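Local coordinates for protein restriction endonuclease PacI (Pseudomonas alcaligenes, PDB 3M7K) that cuts double-stranded DNA at a rare eight-base-pair target, using an HNH active site of the beta-beta-alpha-metal type, at residues A[15-20]-A[26-31]; A[66-71]-A[134-139]. All blocks are in the same frame, centred on the assembly; numbering follows the deposited sequence.

Contact 1 (A[15-20]-A[26-31]). With PT (platinum (II) ion), chain G; ZN (zinc ion), chain E; nucleotides of chain C.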
loop_
_atom_site.group_PDB
_atom_site.type_symbol
_atom_site.label_atom_id
_atom_site.label_comp_id
_atom_site.label_asym_id
_atom_site.label_seq_id
_atom_site.Cartn_x
_atom_site.Cartn_y
_atom_site.Cartn_z
ATOM N N GLU A 15 22.139 7.895 -14.936
ATOM C CA GLU A 15 22.399 8.059 -13.502
ATOM C C GLU A 15 21.958 9.458 -13.022
ATOM O O GLU A 15 22.065 9.783 -11.838
ATOM C CB GLU A 15 23.878 7.794 -13.206
ATOM C CG GLU A 15 24.140 7.228 -11.820
ATOM C CD GLU A 15 23.474 5.885 -11.582
ATOM O OE1 GLU A 15 23.104 5.611 -10.427
ATOM O OE2 GLU A 15 23.327 5.097 -12.539
ATOM N N PHE A 16 21.432 10.264 -13.948
ATOM C CA PHE A 16 20.906 11.591 -13.629
ATOM C C PHE A 16 19.385 11.715 -13.820
ATOM O O PHE A 16 18.776 10.914 -14.529
ATOM C CB PHE A 16 21.644 12.652 -14.476
ATOM C CG PHE A 16 23.113 12.778 -14.139
ATOM C CD1 PHE A 16 24.078 12.082 -14.872
ATOM C CD2 PHE A 16 23.526 13.567 -13.070
ATOM C CE1 PHE A 16 25.438 12.182 -14.551
ATOM C CE2 PHE A 16 24.878 13.673 -12.737
ATOM C CZ PHE A 16 25.839 12.985 -13.483
ATOM N N TYR A 17 18.783 12.730 -13.200
ATOM C CA TYR A 17 17.340 12.997 -13.332
ATOM C C TYR A 17 16.977 13.762 -14.605
ATOM O O TYR A 17 17.806 14.466 -15.153
ATOM C CB TYR A 17 16.850 13.800 -12.137
ATOM C CG TYR A 17 16.876 13.044 -10.829
ATOM C CD1 TYR A 17 17.807 13.368 -9.844
ATOM C CD2 TYR A 17 15.954 12.017 -10.566
ATOM C CE1 TYR A 17 17.830 12.687 -8.625
ATOM C CE2 TYR A 17 15.974 11.324 -9.345
ATOM C CZ TYR A 17 16.915 11.671 -8.390
ATOM O OH TYR A 17 16.950 11.021 -7.189
ATOM N N ALA A 18 15.733 13.642 -15.054
ATOM C CA ALA A 18 15.289 14.335 -16.270
ATOM C C ALA A 18 14.879 15.788 -15.999
ATOM O O ALA A 18 14.780 16.600 -16.926
ATOM C CB ALA A 18 14.156 13.556 -16.951
ATOM N N GLY A 19 14.661 16.124 -14.731
ATOM C CA GLY A 19 14.301 17.492 -14.345
ATOM C C GLY A 19 15.504 18.393 -14.129
ATOM O O GLY A 19 16.598 18.121 -14.633
ATOM N N SER A 20 15.307 19.459 -13.356
ATOM C CA SER A 20 16.347 20.469 -13.135
ATOM C C SER A 20 17.386 20.153 -12.033
ATOM O O SER A 20 18.212 21.018 -11.704
ATOM C CB SER A 20 15.699 21.836 -12.872
ATOM O OG SER A 20 14.859 21.784 -11.729
ATOM N N GLY A 26 22.387 8.597 -7.125
ATOM C CA GLY A 26 23.067 8.051 -5.938
ATOM C C GLY A 26 23.207 9.077 -4.830
ATOM O O GLY A 26 22.958 8.789 -3.638
ATOM N N CYS A 27 23.591 10.287 -5.218
ATOM C CA CYS A 27 23.759 11.372 -4.254
ATOM C C CYS A 27 22.419 11.804 -3.657
ATOM O O CYS A 27 22.314 12.019 -2.448
ATOM C CB CYS A 27 24.473 12.568 -4.894
ATOM S SG CYS A 27 26.280 12.376 -5.118
ATOM N N MET A 28 21.405 11.941 -4.503
ATOM C CA MET A 28 20.072 12.329 -4.037
ATOM C C MET A 28 19.480 11.221 -3.159
ATOM O O MET A 28 18.898 11.504 -2.113
ATOM C CB MET A 28 19.168 12.685 -5.226
ATOM C CG MET A 28 17.704 13.003 -4.904
ATOM S SD MET A 28 17.353 14.717 -4.452
ATOM C CE MET A 28 17.904 14.769 -2.733
ATOM N N THR A 29 19.643 9.959 -3.562
ATOM C CA THR A 29 19.123 8.865 -2.744
ATOM C C THR A 29 19.863 8.782 -1.396
ATOM O O THR A 29 19.231 8.585 -0.365
ATOM C CB THR A 29 19.095 7.527 -3.484
ATOM O OG1 THR A 29 18.280 7.675 -4.650
ATOM C CG2 THR A 29 18.466 6.453 -2.618
ATOM N N TRP A 30 21.178 8.981 -1.400
ATOM C CA TRP A 30 21.927 9.019 -0.139
ATOM C C TRP A 30 21.466 10.145 0.787
ATOM O O TRP A 30 21.304 9.924 1.999
ATOM C CB TRP A 30 23.444 9.117 -0.368
ATOM C CG TRP A 30 24.211 9.412 0.911
ATOM C CD1 TRP A 30 24.848 10.580 1.233
ATOM C CD2 TRP A 30 24.384 8.538 2.035
ATOM N NE1 TRP A 30 25.426 10.478 2.481
ATOM C CE2 TRP A 30 25.160 9.238 2.994
ATOM C CE3 TRP A 30 23.962 7.230 2.326
ATOM C CZ2 TRP A 30 25.529 8.673 4.225
ATOM C CZ3 TRP A 30 24.342 6.661 3.541
ATOM C CH2 TRP A 30 25.123 7.381 4.472
ATOM N N GLN A 31 21.265 11.339 0.226
ATOM C CA GLN A 31 20.766 12.500 0.989
ATOM C C GLN A 31 19.412 12.169 1.630
ATOM O O GLN A 31 19.191 12.435 2.818
ATOM C CB GLN A 31 20.643 13.729 0.060
ATOM C CG GLN A 31 20.162 15.027 0.729
ATOM C CD GLN A 31 20.035 16.223 -0.258
ATOM O OE1 GLN A 31 19.117 17.044 -0.143
ATOM N NE2 GLN A 31 20.960 16.315 -1.222
HETATM PT PT PT G . 18.191 16.385 -5.420
HETATM ZN ZN ZN E . 26.634 12.084 -7.369
ATOM P P DG C 4 13.773 16.361 -10.978
ATOM O OP1 DG C 4 13.291 15.502 -12.073
ATOM O OP2 DG C 4 15.228 16.491 -10.812
ATOM O "O5'" DG C 4 13.186 17.841 -11.105
ATOM C "C5'" DG C 4 11.912 18.128 -10.562
ATOM C "C4'" DG C 4 12.006 19.002 -9.325
ATOM O "O4'" DG C 4 12.842 18.422 -8.309
ATOM C "C3'" DG C 4 12.619 20.380 -9.526
ATOM O "O3'" DG C 4 11.556 21.293 -9.691
ATOM C "C2'" DG C 4 13.433 20.646 -8.252
ATOM C "C1'" DG C 4 13.011 19.473 -7.389
ATOM N N9 DG C 4 13.907 18.987 -6.348
ATOM C C8 DG C 4 15.019 18.186 -6.475
ATOM N N7 DG C 4 15.584 17.901 -5.333
ATOM C C5 DG C 4 14.791 18.549 -4.400
ATOM C C6 DG C 4 14.891 18.613 -2.999
ATOM O O6 DG C 4 15.727 18.070 -2.278
ATOM N N1 DG C 4 13.875 19.380 -2.425
ATOM C C2 DG C 4 12.873 20.011 -3.129
ATOM N N2 DG C 4 11.969 20.705 -2.422
ATOM N N3 DG C 4 12.767 19.961 -4.448
ATOM C C4 DG C 4 13.754 19.218 -5.009
ATOM P P DA C 3 13.241 10.397 -7.013
ATOM O OP1 DA C 3 12.962 9.504 -8.165
ATOM O OP2 DA C 3 14.529 10.263 -6.282
ATOM O "O5'" DA C 3 13.125 11.911 -7.445
ATOM C "C5'" DA C 3 12.318 12.315 -8.532
ATOM C "C4'" DA C 3 12.266 13.843 -8.605
ATOM O "O4'" DA C 3 12.013 14.368 -7.278
ATOM C "C3'" DA C 3 13.540 14.562 -9.043
ATOM O "O3'" DA C 3 13.189 15.831 -9.581
ATOM C "C2'" DA C 3 14.294 14.760 -7.731
ATOM C "C1'" DA C 3 13.133 15.095 -6.793
ATOM N N9 DA C 3 13.350 14.715 -5.395
ATOM C C8 DA C 3 14.061 13.653 -4.911
ATOM N N7 DA C 3 14.056 13.571 -3.599
ATOM C C5 DA C 3 13.291 14.670 -3.200
ATOM C C6 DA C 3 12.883 15.168 -1.935
ATOM N N6 DA C 3 13.218 14.616 -0.767
ATOM N N1 DA C 3 12.100 16.268 -1.909
ATOM C C2 DA C 3 11.747 16.854 -3.061
ATOM N N3 DA C 3 12.060 16.480 -4.301
ATOM C C4 DA C 3 12.843 15.374 -4.299
#

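Contact 2 (A[66-71]-A[134-139]). With ZN (zinc ion), chain D.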
loop_
_atom_site.group_PDB
_atom_site.type_symbol
_atom_site.label_atom_id
_atom_site.label_comp_id
_atom_site.label_asym_id
_atom_site.label_seq_id
_atom_site.Cartn_x
_atom_site.Cartn_y
_atom_site.Cartn_z
ATOM N N CYS A 66 9.480 -7.037 -6.662
ATOM C CA CYS A 66 8.716 -7.279 -7.898
ATOM C C CYS A 66 9.580 -7.456 -9.139
ATOM O O CYS A 66 9.070 -7.847 -10.189
ATOM C CB CYS A 66 7.698 -6.166 -8.146
ATOM S SG CYS A 66 8.434 -4.566 -8.612
ATOM N N GLY A 67 10.862 -7.121 -9.039
ATOM C CA GLY A 67 11.793 -7.332 -10.159
ATOM C C GLY A 67 11.756 -6.225 -11.191
ATOM O O GLY A 67 12.492 -6.261 -12.163
ATOM N N ILE A 68 10.929 -5.205 -10.994
ATOM C CA ILE A 68 10.868 -4.164 -12.012
ATOM C C ILE A 68 12.225 -3.437 -12.108
ATOM O O ILE A 68 12.881 -3.218 -11.089
ATOM C CB ILE A 68 9.709 -3.178 -11.772
ATOM C CG1 ILE A 68 9.419 -2.393 -13.064
ATOM C CG2 ILE A 68 10.022 -2.222 -10.582
ATOM C CD1 ILE A 68 8.109 -1.675 -13.047
ATOM N N SER A 69 12.633 -3.088 -13.329
ATOM C CA SER A 69 13.879 -2.356 -13.544
ATOM C C SER A 69 13.629 -0.890 -13.215
ATOM O O SER A 69 12.471 -0.425 -13.214
ATOM C CB SER A 69 14.341 -2.486 -14.997
ATOM O OG SER A 69 13.443 -1.795 -15.856
ATOM N N GLU A 70 14.704 -0.162 -12.937
ATOM C CA GLU A 70 14.578 1.270 -12.700
ATOM C C GLU A 70 13.904 2.006 -13.879
ATOM O O GLU A 70 13.069 2.898 -13.664
ATOM C CB GLU A 70 15.944 1.871 -12.386
ATOM C CG GLU A 70 15.878 3.317 -12.027
ATOM C CD GLU A 70 17.051 3.752 -11.211
ATOM O OE1 GLU A 70 17.932 4.435 -11.772
ATOM O OE2 GLU A 70 17.096 3.404 -10.014
ATOM N N ALA A 71 14.267 1.641 -15.107
ATOM C CA ALA A 71 13.630 2.231 -16.303
ATOM C C ALA A 71 12.153 1.858 -16.403
ATOM O O ALA A 71 11.319 2.693 -16.759
ATOM C CB ALA A 71 14.385 1.846 -17.596
ATOM N N LYS A 134 3.668 -10.018 -11.816
ATOM C CA LYS A 134 2.702 -10.510 -12.829
ATOM C C LYS A 134 1.880 -9.359 -13.396
ATOM O O LYS A 134 1.627 -9.324 -14.596
ATOM C CB LYS A 134 1.795 -11.610 -12.267
ATOM C CG LYS A 134 2.547 -12.879 -11.931
ATOM C CD LYS A 134 1.758 -13.783 -11.012
ATOM C CE LYS A 134 2.324 -15.199 -11.045
ATOM N NZ LYS A 134 1.504 -16.128 -10.212
ATOM N N ALA A 135 1.492 -8.400 -12.544
ATOM C CA ALA A 135 0.839 -7.180 -13.041
ATOM C C ALA A 135 1.714 -6.434 -14.066
ATOM O O ALA A 135 1.223 -6.028 -15.128
ATOM C CB ALA A 135 0.429 -6.249 -11.902
ATOM N N TRP A 136 3.000 -6.261 -13.747
ATOM C CA TRP A 136 3.911 -5.560 -14.658
ATOM C C TRP A 136 4.054 -6.340 -15.970
ATOM O O TRP A 136 3.870 -5.769 -17.054
ATOM C CB TRP A 136 5.292 -5.331 -14.034
ATOM C CG TRP A 136 5.343 -4.583 -12.676
ATOM C CD1 TRP A 136 6.292 -4.747 -11.708
ATOM C CD2 TRP A 136 4.436 -3.582 -12.174
ATOM N NE1 TRP A 136 6.036 -3.926 -10.643
ATOM C CE2 TRP A 136 4.907 -3.199 -10.894
ATOM C CE3 TRP A 136 3.277 -2.979 -12.675
ATOM C CZ2 TRP A 136 4.251 -2.235 -10.096
ATOM C CZ3 TRP A 136 2.624 -2.019 -11.894
ATOM C CH2 TRP A 136 3.114 -1.659 -10.613
ATOM N N HIS A 137 4.379 -7.632 -15.860
ATOM C CA HIS A 137 4.559 -8.471 -17.046
ATOM C C HIS A 137 3.282 -8.498 -17.876
ATOM O O HIS A 137 3.339 -8.578 -19.108
ATOM C CB HIS A 137 4.994 -9.886 -16.658
ATOM C CG HIS A 137 6.392 -9.960 -16.128
ATOM N ND1 HIS A 137 6.779 -10.877 -15.173
ATOM C CD2 HIS A 137 7.494 -9.224 -16.411
ATOM C CE1 HIS A 137 8.061 -10.706 -14.896
ATOM N NE2 HIS A 137 8.517 -9.708 -15.632
ATOM N N GLY A 138 2.134 -8.412 -17.197
ATOM C CA GLY A 138 0.838 -8.305 -17.865
ATOM C C GLY A 138 0.664 -6.993 -18.620
ATOM O O GLY A 138 -0.014 -6.947 -19.650
ATOM N N ARG A 139 1.287 -5.929 -18.129
ATOM C CA ARG A 139 1.232 -4.623 -18.802
ATOM C C ARG A 139 2.315 -4.447 -19.885
ATOM O O ARG A 139 2.338 -3.429 -20.581
ATOM C CB ARG A 139 1.352 -3.496 -17.775
ATOM C CG ARG A 139 0.159 -3.420 -16.813
ATOM C CD ARG A 139 0.291 -2.230 -15.908
ATOM N NE ARG A 139 -0.630 -2.264 -14.779
ATOM C CZ ARG A 139 -0.746 -1.274 -13.901
ATOM N NH1 ARG A 139 -0.004 -0.181 -14.037
ATOM N NH2 ARG A 139 -1.588 -1.372 -12.879
HETATM ZN ZN ZN D . 8.639 -3.332 -6.699
#

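Contact 1 (A[15-20]-A[26-31])
Tyr17 meets Met28 where the loop after strand 10-11 comes back against the start of helix 25-40, beside a zinc site built from two CxxC pairs. Cys27 is one of its ligands, its SG 2.3 Å from the zinc ion, and Cys4, Cys7 and Cys24 complete the set. The zinc ties the N-terminal segment of Cys4 and Cys7 to the start of the helix, and the Tyr17–Met28 contact links that helix to the DNA. The two side chains cross at about a right angle. Met28 CB lies at the edge of the phenol, near the ring plane, 3.7 Å from Tyr17 CE1, while CG sits off the plane and packs tightly at 3.1 Å from Tyr17 OH. The backbone of Met28 aims CB at the tyrosine, and CG anti to the backbone N (chi1 175°) comes to rest against the hydroxyl. A bend at the next torsion (chi2 86°) carries the sulfur away from the ring toward the bases, and SD lies 3.5 Å from C8 of nucleotide DA3 of chain C. The same SD binds a platinum ion at 2.1 Å, with Met23 as second sulfur ligand; this metal probably entered as a crystallographic heavy atom. Tyr17 points its CG away from the carbonyl carbon (chi1 -68°), laying the ring along the DNA backbone, where C2' of DA3 stands 4.0 Å above the ring plane, over its centre. Further round the helix, Thr29 turns its hydroxyl back to Lys25 O. The tyrosine side chain thus spans successive phosphates of one strand, CB beside that of DG4 and the hydroxyl donating a hydrogen bond of 2.7 Å from Tyr17 OH to OP2 of DA3.

Contact 2 (A[66-71]-A[134-139])
Cys66 and Trp136 join the second four-cysteine zinc site, the CxxC pair Cys63 and Cys66 completed by Cys109 and Cys112, to the last turns of helix 122-139. Metal binding comes first: Cys66 SG is 2.3 Å from the zinc ion. Two N-H groups also point at this sulfur. The indole donates a weak bond from Trp136 NE1 to Cys66 SG, 3.2 Å long and bent to 149° at the hydrogen. A straighter one runs from Ile68 N to Cys66 SG over 3.5 Å, the backbone N-H two residues after the cysteine serving its sulfur as in zinc knuckles. The turn between them passes through Gly67 at positive phi. Two N-H donors on one metal-bound sulfur would be expected to draw off part of its negative charge. Beyond the indole, Arg139 reaches Glu124 of the second subunit, and its guanidinium turns a face to the edge of the tryptophan, with Trp136 CZ3 3.8 Å above the guanidinium plane.

Apolar contact approaches the indole from another direction. While the sulfur lies in the ring plane at the edge, Ile68 covers a face: its CG1 runs anti to the backbone N (chi1 -163°), sending the chain out across the five-membered ring. The result is a CH-pi contact, with Ile68 CD1 3.9 Å from the centroid of the five-membered ring of Trp136 and 11° off the ring normal.

In the fold
Contacts 1 and 2 each hold a cysteine of one of the enzyme's two zinc sites, with centres 22 Å apart and nearest atoms about 5 Å apart without touching. Shared partners bridge them: Arg61 forms salt bridges with both Glu15 and Glu70, and Lys25, a backbone partner of Glu15, also pairs with Glu70. Their surroundings differ. Contact 1 lies on the DNA, whereas contact 2 stays about 8 Å from it at the nearest atom and faces the second subunit. A bound magnesium ion lies about 12 Å from the side chain of Thr29, and one about 13 Å from that of Cys66. Asp92 and Asn113 are magnesium ligands; Asn113 directly follows zinc ligand Cys112.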